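PDB 3WZ4: DotI from Legionella pneumophila, which is an inner-membrane component of the type IVB secretion system, represented here by its periplasmic domain, and probably helps build the membrane complex that secretion requires. Local coordinates for residues V67-A72 against L97-S102; R91-I96 against N110-M115. All coordinates share one frame; numbering follows the deposited sequence.

Interaction 1: V67-A72 against L97-S102; sequences VVSAVA and LVTYQS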
loop_
_atom_site.group_PDB
_atom_site.type_symbol
_atom_site.label_atom_id
_atom_site.label_comp_id
_atom_site.label_asym_id
_atom_site.label_seq_id
_atom_site.Cartn_x
_atom_site.Cartn_y
_atom_site.Cartn_z
ATOM N N VAL A 67 17.304 -2.345 -3.364
ATOM C CA VAL A 67 16.188 -1.958 -4.207
ATOM C C VAL A 67 15.014 -2.853 -3.849
ATOM O O VAL A 67 15.130 -4.079 -3.877
ATOM C CB VAL A 67 16.518 -2.130 -5.700
ATOM C CG1 VAL A 67 15.273 -1.913 -6.547
ATOM C CG2 VAL A 67 17.630 -1.174 -6.115
ATOM N N VAL A 68 13.889 -2.246 -3.494
ATOM C CA VAL A 68 12.711 -3.012 -3.115
ATOM C C VAL A 68 11.707 -3.103 -4.258
ATOM O O VAL A 68 11.399 -2.107 -4.910
ATOM C CB VAL A 68 12.021 -2.409 -1.881
ATOM C CG1 VAL A 68 10.954 -3.357 -1.360
ATOM C CG2 VAL A 68 13.046 -2.117 -0.800
ATOM N N SER A 69 11.205 -4.310 -4.498
ATOM C CA SER A 69 10.183 -4.536 -5.510
ATOM C C SER A 69 9.181 -5.557 -4.997
ATOM O O SER A 69 9.401 -6.183 -3.960
ATOM C CB SER A 69 10.813 -5.023 -6.817
ATOM O OG SER A 69 11.422 -6.292 -6.649
ATOM N N ALA A 70 8.080 -5.723 -5.719
ATOM C CA ALA A 70 7.053 -6.678 -5.318
ATOM C C ALA A 70 6.134 -7.058 -6.471
ATOM O O ALA A 70 5.960 -6.297 -7.423
ATOM C CB ALA A 70 6.241 -6.129 -4.153
ATOM N N VAL A 71 5.549 -8.245 -6.375
ATOM C CA VAL A 71 4.574 -8.702 -7.354
ATOM C C VAL A 71 3.412 -9.356 -6.625
ATOM O O VAL A 71 3.595 -9.934 -5.551
ATOM C CB VAL A 71 5.184 -9.717 -8.342
ATOM C CG1 VAL A 71 6.310 -9.075 -9.146
ATOM C CG2 VAL A 71 5.682 -10.948 -7.599
ATOM N N ALA A 72 2.219 -9.258 -7.202
ATOM C CA ALA A 72 1.040 -9.882 -6.613
ATOM C C ALA A 72 1.127 -11.400 -6.719
ATOM O O ALA A 72 1.377 -11.941 -7.795
ATOM C CB ALA A 72 -0.225 -9.373 -7.286
ATOM N N LEU A 97 4.730 -11.013 -3.053
ATOM C CA LEU A 97 6.102 -11.455 -2.847
ATOM C C LEU A 97 7.036 -10.253 -2.929
ATOM O O LEU A 97 7.233 -9.686 -4.000
ATOM C CB LEU A 97 6.502 -12.500 -3.888
ATOM C CG LEU A 97 7.927 -13.041 -3.741
ATOM C CD1 LEU A 97 8.083 -13.769 -2.411
ATOM C CD2 LEU A 97 8.295 -13.949 -4.911
ATOM N N VAL A 98 7.608 -9.866 -1.794
ATOM C CA VAL A 98 8.487 -8.706 -1.746
ATOM C C VAL A 98 9.945 -9.131 -1.890
ATOM O O VAL A 98 10.364 -10.137 -1.317
ATOM C CB VAL A 98 8.308 -7.913 -0.434
ATOM C CG1 VAL A 98 9.168 -6.664 -0.443
ATOM C CG2 VAL A 98 6.844 -7.546 -0.230
ATOM N N THR A 99 10.708 -8.364 -2.662
ATOM C CA THR A 99 12.121 -8.651 -2.885
ATOM C C THR A 99 13.017 -7.478 -2.484
ATOM O O THR A 99 12.883 -6.373 -3.008
ATOM C CB THR A 99 12.391 -9.009 -4.358
ATOM O OG1 THR A 99 11.656 -10.188 -4.706
ATOM C CG2 THR A 99 13.874 -9.256 -4.590
ATOM N N TYR A 100 13.923 -7.729 -1.543
ATOM C CA TYR A 100 14.955 -6.770 -1.164
ATOM C C TYR A 100 16.289 -7.271 -1.701
ATOM O O TYR A 100 16.737 -8.355 -1.328
ATOM C CB TYR A 100 15.042 -6.657 0.357
ATOM C CG TYR A 100 13.778 -6.180 1.036
ATOM C CD1 TYR A 100 12.737 -7.059 1.309
ATOM C CD2 TYR A 100 13.633 -4.852 1.423
ATOM C CE1 TYR A 100 11.582 -6.628 1.939
ATOM C CE2 TYR A 100 12.481 -4.412 2.054
ATOM C CZ TYR A 100 11.459 -5.305 2.308
ATOM O OH TYR A 100 10.311 -4.876 2.935
ATOM N N GLN A 101 16.937 -6.503 -2.571
ATOM C CA GLN A 101 18.162 -7.004 -3.186
ATOM C C GLN A 101 19.213 -5.953 -3.517
ATOM O O GLN A 101 18.928 -4.757 -3.601
ATOM C CB GLN A 101 17.844 -7.823 -4.440
ATOM C CG GLN A 101 17.392 -6.995 -5.626
ATOM C CD GLN A 101 17.020 -7.853 -6.819
ATOM O OE1 GLN A 101 17.878 -8.491 -7.431
ATOM N NE2 GLN A 101 15.733 -7.879 -7.151
ATOM N N SER A 102 20.438 -6.437 -3.701
ATOM C CA SER A 102 21.574 -5.623 -4.110
ATOM C C SER A 102 22.600 -6.550 -4.744
ATOM O O SER A 102 22.311 -7.716 -5.004
ATOM C CB SER A 102 22.190 -4.916 -2.905
ATOM O OG SER A 102 22.754 -5.852 -2.004
HETATM O O HOH W 1 13.955 -5.950 -5.548
#
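Val68 and Tyr100 face each other as a non-hydrogen-bonded pair and send their side chains the same way, side by side. The valine does not meet the ring squarely: its CG1 lies over one face, displaced toward the rim, at 4.2 Å from the ring centroid in a CH-pi contact, while CG2 of Val68 reaches CD2 of Tyr100 at 3.6 Å. Tyr100 CG stands beside its own backbone N (chi1 -61°), a rotation that carries the ring back along its strand toward the Val68 methyls. The same CG1 of Val68 also touches CG1 of Val98 at 3.9 Å, the two valines meeting at a slant, so one methyl bridges ring and neighbour. Next along this face, the short Ala70 lies opposite Val98, with its CB 4.2 Å from Val98 CG2. Val61 of helix 57-63 touches both Val68 and Tyr100, and Phe22 touches Ala70 and Val98, covering this apolar side.

The other face carries Val67, Ser69, Val71, Leu97, Thr99 and Gln101 and is more open to solvent. Here the side chains of Val71 and Leu97 lie side by side, Val71 CG2 touching Leu97 CB, and a water joins the strands farther on: it donates to Val67 O, accepts from Gln101 NE2 at 3.1 Å and bonds to Ser69 OG. Thr99 OG1 turns instead to Gln108 on the next strand.

Six backbone hydrogen bonds, two for each of the pairs Val67-Gln101, Ser69-Thr99 and Val71-Leu97, set this register; the straightest runs from Thr99 N to Ser69 O (2.9 Å, 174° at the hydrogen). The hairpin of strands 67-84 and 87-101 thus has one face packed under a helix and one wetter face, consistent with the helix-backed curved sheet of the NTF2-like superfamily, to which this family is assigned.

Interaction 2: R91-I96 against N110-M115; sequences RVQMPI and NNVVTM
Gln93 reaches across to Val112 and Thr114 in the antiparallel hairpin of strands 87-101 and 106-119, part of the antiparallel sheet of a domain assigned to the NTF2-like superfamily. Its CB lies 3.9 Å from Val113 O. CG, placed opposite the backbone N by a chi1 of -175°, comes within 3.4 Å of Val112 CG1, a tight approach, and also near the Val113 carbonyl. From there the chain stays extended: CD still rests against the same Val112 methyl, both amide ends stay about equally near that methyl, and OE1 in addition approaches Thr114 OG1. At 3.4 Å that last pair is a long, weak hydrogen bond at best, and not a settled one, because the hydroxyl proton has another acceptor within reach. Leu79 of strand 67-84 touches Gln93 as well.

On the opposite face the side chains are largely buried and apolar. Ile96 extends CD1 to Val113 CG2 (3.7 Å); its CG1 sits between the backbone N and carbonyl carbon (chi1 63°), which also brings that carbon close to Asn111 CB. At the far end, Met115, a selenomethionine, bends at its last torsion and lays CE against Val92 CG1. Helix 7-21 packs on this side, its Ala14 touching both Val92 and Met115, while Phe134 of strand 129-138 meets Val113 and Met115.

Paired N-H and C=O groups join Val92 to Met115, Met94 to Val113 and Ile96 to Asn111; Pro95, which has no N-H to give, falls in a non-hydrogen-bonded pair with Val112, a position where no N-H is directed at strand 106-119. Ile96 O serves Asn111 N at 2.9 Å and takes a further, weak bond from a water, and that water also donates to Asn110 OD1, 3.1 Å away.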
loop_
_atom_site.group_PDB
_atom_site.type_symbol
_atom_site.label_atom_id
_atom_site.label_comp_id
_atom_site.label_asym_id
_atom_site.label_seq_id
_atom_site.Cartn_x
_atom_site.Cartn_y
_atom_site.Cartn_z
ATOM N N ARG A 91 -12.959 -3.537 2.345
ATOM C CA ARG A 91 -11.794 -4.155 2.967
ATOM C C ARG A 91 -11.169 -5.120 1.968
ATOM O O ARG A 91 -11.737 -6.167 1.658
ATOM C CB ARG A 91 -12.173 -4.862 4.270
ATOM C CG ARG A 91 -11.049 -4.872 5.298
ATOM C CD ARG A 91 -11.504 -5.415 6.647
ATOM N NE ARG A 91 -12.519 -4.574 7.281
ATOM C CZ ARG A 91 -12.249 -3.534 8.065
ATOM N NH1 ARG A 91 -10.992 -3.192 8.312
ATOM N NH2 ARG A 91 -13.239 -2.833 8.601
ATOM N N VAL A 92 -10.001 -4.745 1.453
ATOM C CA VAL A 92 -9.337 -5.503 0.397
ATOM C C VAL A 92 -8.048 -6.178 0.860
ATOM O O VAL A 92 -7.224 -5.568 1.537
ATOM C CB VAL A 92 -9.009 -4.599 -0.806
ATOM C CG1 VAL A 92 -8.120 -5.329 -1.799
ATOM C CG2 VAL A 92 -10.294 -4.115 -1.471
ATOM N N GLN A 93 -7.877 -7.436 0.471
ATOM C CA GLN A 93 -6.713 -8.209 0.872
ATOM C C GLN A 93 -6.005 -8.807 -0.339
ATOM O O GLN A 93 -6.650 -9.281 -1.275
ATOM C CB GLN A 93 -7.129 -9.318 1.835
ATOM C CG GLN A 93 -5.967 -10.107 2.405
ATOM C CD GLN A 93 -6.400 -11.066 3.492
ATOM O OE1 GLN A 93 -6.537 -10.682 4.654
ATOM N NE2 GLN A 93 -6.632 -12.321 3.119
HETATM N N MSE A 94 -4.677 -8.775 -0.316
HETATM C CA MSE A 94 -3.881 -9.323 -1.408
HETATM C C MSE A 94 -2.525 -9.796 -0.903
HETATM O O MSE A 94 -1.838 -9.071 -0.188
HETATM C CB MSE A 94 -3.688 -8.283 -2.517
HETATM C CG MSE A 94 -3.171 -8.870 -3.828
HETATM SE SE MSE A 94 -2.896 -7.537 -5.231
HETATM C CE MSE A 94 -1.333 -6.647 -4.477
ATOM N N PRO A 95 -2.142 -11.028 -1.267
ATOM C CA PRO A 95 -0.820 -11.561 -0.931
ATOM C C PRO A 95 0.223 -11.106 -1.950
ATOM O O PRO A 95 -0.085 -10.990 -3.134
ATOM C CB PRO A 95 -1.029 -13.071 -1.035
ATOM C CG PRO A 95 -2.055 -13.215 -2.110
ATOM C CD PRO A 95 -2.967 -12.012 -1.989
ATOM N N ILE A 96 1.442 -10.851 -1.492
ATOM C CA ILE A 96 2.496 -10.379 -2.381
ATOM C C ILE A 96 3.831 -11.043 -2.075
ATOM O O ILE A 96 4.041 -11.569 -0.981
ATOM C CB ILE A 96 2.680 -8.844 -2.279
ATOM C CG1 ILE A 96 3.131 -8.452 -0.871
ATOM C CG2 ILE A 96 1.401 -8.120 -2.654
ATOM C CD1 ILE A 96 3.327 -6.959 -0.682
ATOM N N ASN A 110 7.043 -13.423 1.658
ATOM C CA ASN A 110 5.635 -13.556 1.316
ATOM C C ASN A 110 4.799 -12.808 2.339
ATOM O O ASN A 110 4.735 -13.197 3.505
ATOM C CB ASN A 110 5.208 -15.024 1.265
ATOM C CG ASN A 110 5.879 -15.789 0.143
ATOM O OD1 ASN A 110 5.584 -15.578 -1.034
ATOM N ND2 ASN A 110 6.783 -16.692 0.503
ATOM N N ASN A 111 4.168 -11.723 1.905
ATOM C CA ASN A 111 3.339 -10.925 2.797
ATOM C C ASN A 111 1.888 -10.882 2.343
ATOM O O ASN A 111 1.582 -11.116 1.174
ATOM C CB ASN A 111 3.887 -9.497 2.911
ATOM C CG ASN A 111 5.217 -9.437 3.637
ATOM O OD1 ASN A 111 5.424 -10.126 4.636
ATOM N ND2 ASN A 111 6.129 -8.610 3.136
ATOM N N VAL A 112 0.998 -10.588 3.282
ATOM C CA VAL A 112 -0.391 -10.320 2.954
ATOM C C VAL A 112 -0.715 -8.880 3.323
ATOM O O VAL A 112 -0.519 -8.465 4.464
ATOM C CB VAL A 112 -1.345 -11.259 3.704
ATOM C CG1 VAL A 112 -2.762 -11.095 3.179
ATOM C CG2 VAL A 112 -0.886 -12.693 3.551
ATOM N N VAL A 113 -1.188 -8.115 2.347
ATOM C CA VAL A 113 -1.575 -6.732 2.588
ATOM C C VAL A 113 -3.085 -6.643 2.776
ATOM O O VAL A 113 -3.857 -7.183 1.983
ATOM C CB VAL A 113 -1.151 -5.812 1.427
ATOM C CG1 VAL A 113 -1.588 -4.384 1.695
ATOM C CG2 VAL A 113 0.356 -5.883 1.211
ATOM N N THR A 114 -3.507 -5.971 3.840
ATOM C CA THR A 114 -4.926 -5.751 4.069
ATOM C C THR A 114 -5.197 -4.257 4.156
ATOM O O THR A 114 -4.585 -3.548 4.955
ATOM C CB THR A 114 -5.415 -6.461 5.342
ATOM O OG1 THR A 114 -4.924 -7.808 5.353
ATOM C CG2 THR A 114 -6.935 -6.483 5.390
HETATM N N MSE A 115 -6.110 -3.783 3.318
HETATM C CA MSE A 115 -6.393 -2.359 3.220
HETATM C C MSE A 115 -7.863 -2.055 3.486
HETATM O O MSE A 115 -8.754 -2.772 3.025
HETATM C CB MSE A 115 -6.011 -1.836 1.832
HETATM C CG MSE A 115 -4.524 -1.896 1.511
HETATM SE SE MSE A 115 -4.156 -1.704 -0.406
HETATM C CE MSE A 115 -4.578 -3.522 -0.979
HETATM O O HOH W 2 2.783 -14.205 -1.378
#

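How the interactions relate
Both contacts belong to one antiparallel sheet, with centres 15 Å apart, and strand 87-101 serves both. Interaction 1 joins its later part to the start of strand 67-84; interaction 2 joins its earlier part to strand 106-119, on the other flank. Along the chain the segments alternate: 67-72, 91-96, 97-102, 110-115. Because residues 91-96 run directly into 97-102, the two contacts touch at the junction, where Ala72 CB lies 3.8 Å from the selenium of Met94 and Val98 CG2 packs on Asn111 ND2. Two successive hairpins thus share a central strand, so that consecutive strands are neighbours and strand 87-101 lies in the middle of this periplasmic domain's sheet.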